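Local coordinates for uncharacterized protein PF1083 (Pyrococcus furiosus, PDB 3NRN) that binds adenosine monophosphate and is probably an oxidoreductase of the flavin-containing amine oxidase family, at residues Ala3-Ala8 / His24-Leu29. Residues are numbered along the deposited sequence; the frame is centred on the assembly and turned at random.
Sequences AVVVGA and HEIIVL. With AMP (adenosine monophosphate), chain B.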
# COMPACT_ATOMS: atom_id res chain seq x y z
N ALA A 3 6.05 7.31 23.65
CA ALA A 3 5.80 7.53 22.23
C ALA A 3 4.33 7.83 21.97
O ALA A 3 3.44 7.09 22.40
CB ALA A 3 6.23 6.31 21.42
N VAL A 4 4.08 8.93 21.27
CA VAL A 4 2.72 9.31 20.90
C VAL A 4 2.56 9.10 19.40
O VAL A 4 3.32 9.65 18.60
CB VAL A 4 2.42 10.81 21.21
CG1 VAL A 4 1.01 11.15 20.75
CG2 VAL A 4 2.56 11.08 22.71
N VAL A 5 1.57 8.30 19.02
CA VAL A 5 1.31 8.03 17.61
C VAL A 5 0.13 8.86 17.14
O VAL A 5 -0.95 8.81 17.74
CB VAL A 5 1.00 6.54 17.41
CG1 VAL A 5 0.71 6.26 15.94
CG2 VAL A 5 2.19 5.70 17.89
N VAL A 6 0.33 9.64 16.08
CA VAL A 6 -0.75 10.46 15.55
C VAL A 6 -1.37 9.79 14.34
O VAL A 6 -0.78 9.77 13.26
CB VAL A 6 -0.25 11.88 15.15
CG1 VAL A 6 -1.39 12.69 14.55
CG2 VAL A 6 0.31 12.59 16.36
N GLY A 7 -2.56 9.24 14.53
CA GLY A 7 -3.26 8.57 13.44
C GLY A 7 -3.15 7.07 13.60
O GLY A 7 -2.05 6.54 13.78
N ALA A 8 -4.29 6.39 13.55
CA ALA A 8 -4.29 4.94 13.71
C ALA A 8 -4.41 4.18 12.39
O ALA A 8 -5.31 3.34 12.21
CB ALA A 8 -5.39 4.52 14.66
N HIS A 24 8.00 0.17 25.56
CA HIS A 24 7.82 1.61 25.59
C HIS A 24 6.37 1.93 25.91
O HIS A 24 5.49 1.09 25.73
CB HIS A 24 8.22 2.24 24.26
CG HIS A 24 9.65 1.98 23.89
ND1 HIS A 24 10.03 0.94 23.07
CD2 HIS A 24 10.79 2.60 24.26
CE1 HIS A 24 11.34 0.92 22.96
NE2 HIS A 24 11.83 1.92 23.67
N GLU A 25 6.13 3.14 26.39
CA GLU A 25 4.78 3.59 26.73
C GLU A 25 4.20 4.24 25.47
O GLU A 25 4.64 5.31 25.04
CB GLU A 25 4.85 4.59 27.88
CG GLU A 25 3.50 5.09 28.35
CD GLU A 25 3.63 6.30 29.26
OE1 GLU A 25 4.44 6.25 30.21
OE2 GLU A 25 2.91 7.30 29.03
N ILE A 26 3.20 3.57 24.88
CA ILE A 26 2.57 4.04 23.65
C ILE A 26 1.15 4.58 23.79
O ILE A 26 0.31 3.99 24.47
CB ILE A 26 2.52 2.89 22.61
CG1 ILE A 26 3.93 2.47 22.22
CG2 ILE A 26 1.69 3.32 21.39
CD1 ILE A 26 4.71 3.51 21.48
N ILE A 27 0.89 5.70 23.14
CA ILE A 27 -0.44 6.30 23.13
C ILE A 27 -0.80 6.66 21.69
O ILE A 27 -0.18 7.54 21.08
CB ILE A 27 -0.52 7.57 24.01
CG1 ILE A 27 -0.24 7.22 25.47
CG2 ILE A 27 -1.91 8.20 23.89
CD1 ILE A 27 -0.31 8.40 26.42
N VAL A 28 -1.78 5.96 21.14
CA VAL A 28 -2.23 6.23 19.78
C VAL A 28 -3.42 7.18 19.84
O VAL A 28 -4.36 6.96 20.61
CB VAL A 28 -2.64 4.93 19.06
CG1 VAL A 28 -3.00 5.22 17.61
CG2 VAL A 28 -1.49 3.92 19.15
N LEU A 29 -3.37 8.24 19.04
CA LEU A 29 -4.44 9.22 18.99
C LEU A 29 -5.09 9.14 17.62
O LEU A 29 -4.45 9.37 16.60
CB LEU A 29 -3.88 10.63 19.25
CG LEU A 29 -3.20 10.80 20.62
CD1 LEU A 29 -2.68 12.22 20.77
CD2 LEU A 29 -4.21 10.50 21.74
P AMP B . -4.10 6.16 6.84
O1P AMP B . -2.64 6.17 7.24
O2P AMP B . -4.36 7.31 5.87
O3P AMP B . -4.63 4.83 6.47
O5' AMP B . -4.73 6.64 8.23
C5' AMP B . -4.16 7.76 8.91
C4' AMP B . -5.07 7.92 10.12
O4' AMP B . -4.92 9.20 10.73
C3' AMP B . -6.55 7.76 9.82
O3' AMP B . -6.99 6.72 10.73
C2' AMP B . -7.13 9.15 10.16
O2' AMP B . -8.48 9.17 10.67
C1' AMP B . -6.16 9.59 11.24
N9 AMP B . -5.97 11.05 11.35
C8 AMP B . -5.88 11.96 10.34
N7 AMP B . -5.62 13.19 10.86
C5 AMP B . -5.47 13.05 12.18
C6 AMP B . -5.19 13.97 13.29
N6 AMP B . -5.01 15.29 13.01
N1 AMP B . -5.12 13.43 14.53
C2 AMP B . -5.27 12.08 14.75
N3 AMP B . -5.58 11.17 13.79
C4 AMP B . -5.69 11.63 12.51
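Ala3 to Val6 pair in parallel with Ile26 to Leu29 as neighbouring strands. Five backbone hydrogen bonds join them, made by N and O of Ala3 and Val5 and by N of Gly7. Ala3 N gives a bond to Glu25 O (2.8 Å), and Ala3 O accepts from Ile27 N. Val5 N binds Ile27 O, and Val5 O accepts Leu29 N at 2.8 Å. The last bond, Gly7 N to Leu29 O (2.8 Å), extends the ladder past the end of strand 2-6.

Apolar contacts lie on both faces. On one, the Val5 and Val28 side chains run side by side, CB of Val5 4.0 Å from CG2 of Val28. A chi1 of -176° turns CG1 of Val28 away from the backbone N, beside the carbonyl carbon, where it meets Ala8 CB at 3.9 Å. Leu19 and Ala20 of helix 10-21 pack on Ile26, and Leu13 on Ala8. On the other face, the Val4 and Leu29 side chains cross, with Val4 CG1 3.8 Å from Leu29 CD1, and Val212 packs on Val6 and Leu29.

AMP sits at the C-terminal strand ends. Val6 CG1 is 3.8 Å from adenine N1. Glu30 accepts a hydrogen bond from Ala8 N on OE1 and is hydrogen-bonded to AMP through OE2.

The strands belong to a beta-alpha-beta unit, consistent with the GxGxxG pattern of Rossmann-type folds. Gly7 has no side chain, and its phi is 103°. Its CA comes within 3.2 Å of AMP O4', where a CB would collide with that oxygen. The last ladder bond thus holds a bare backbone turn against the ribose.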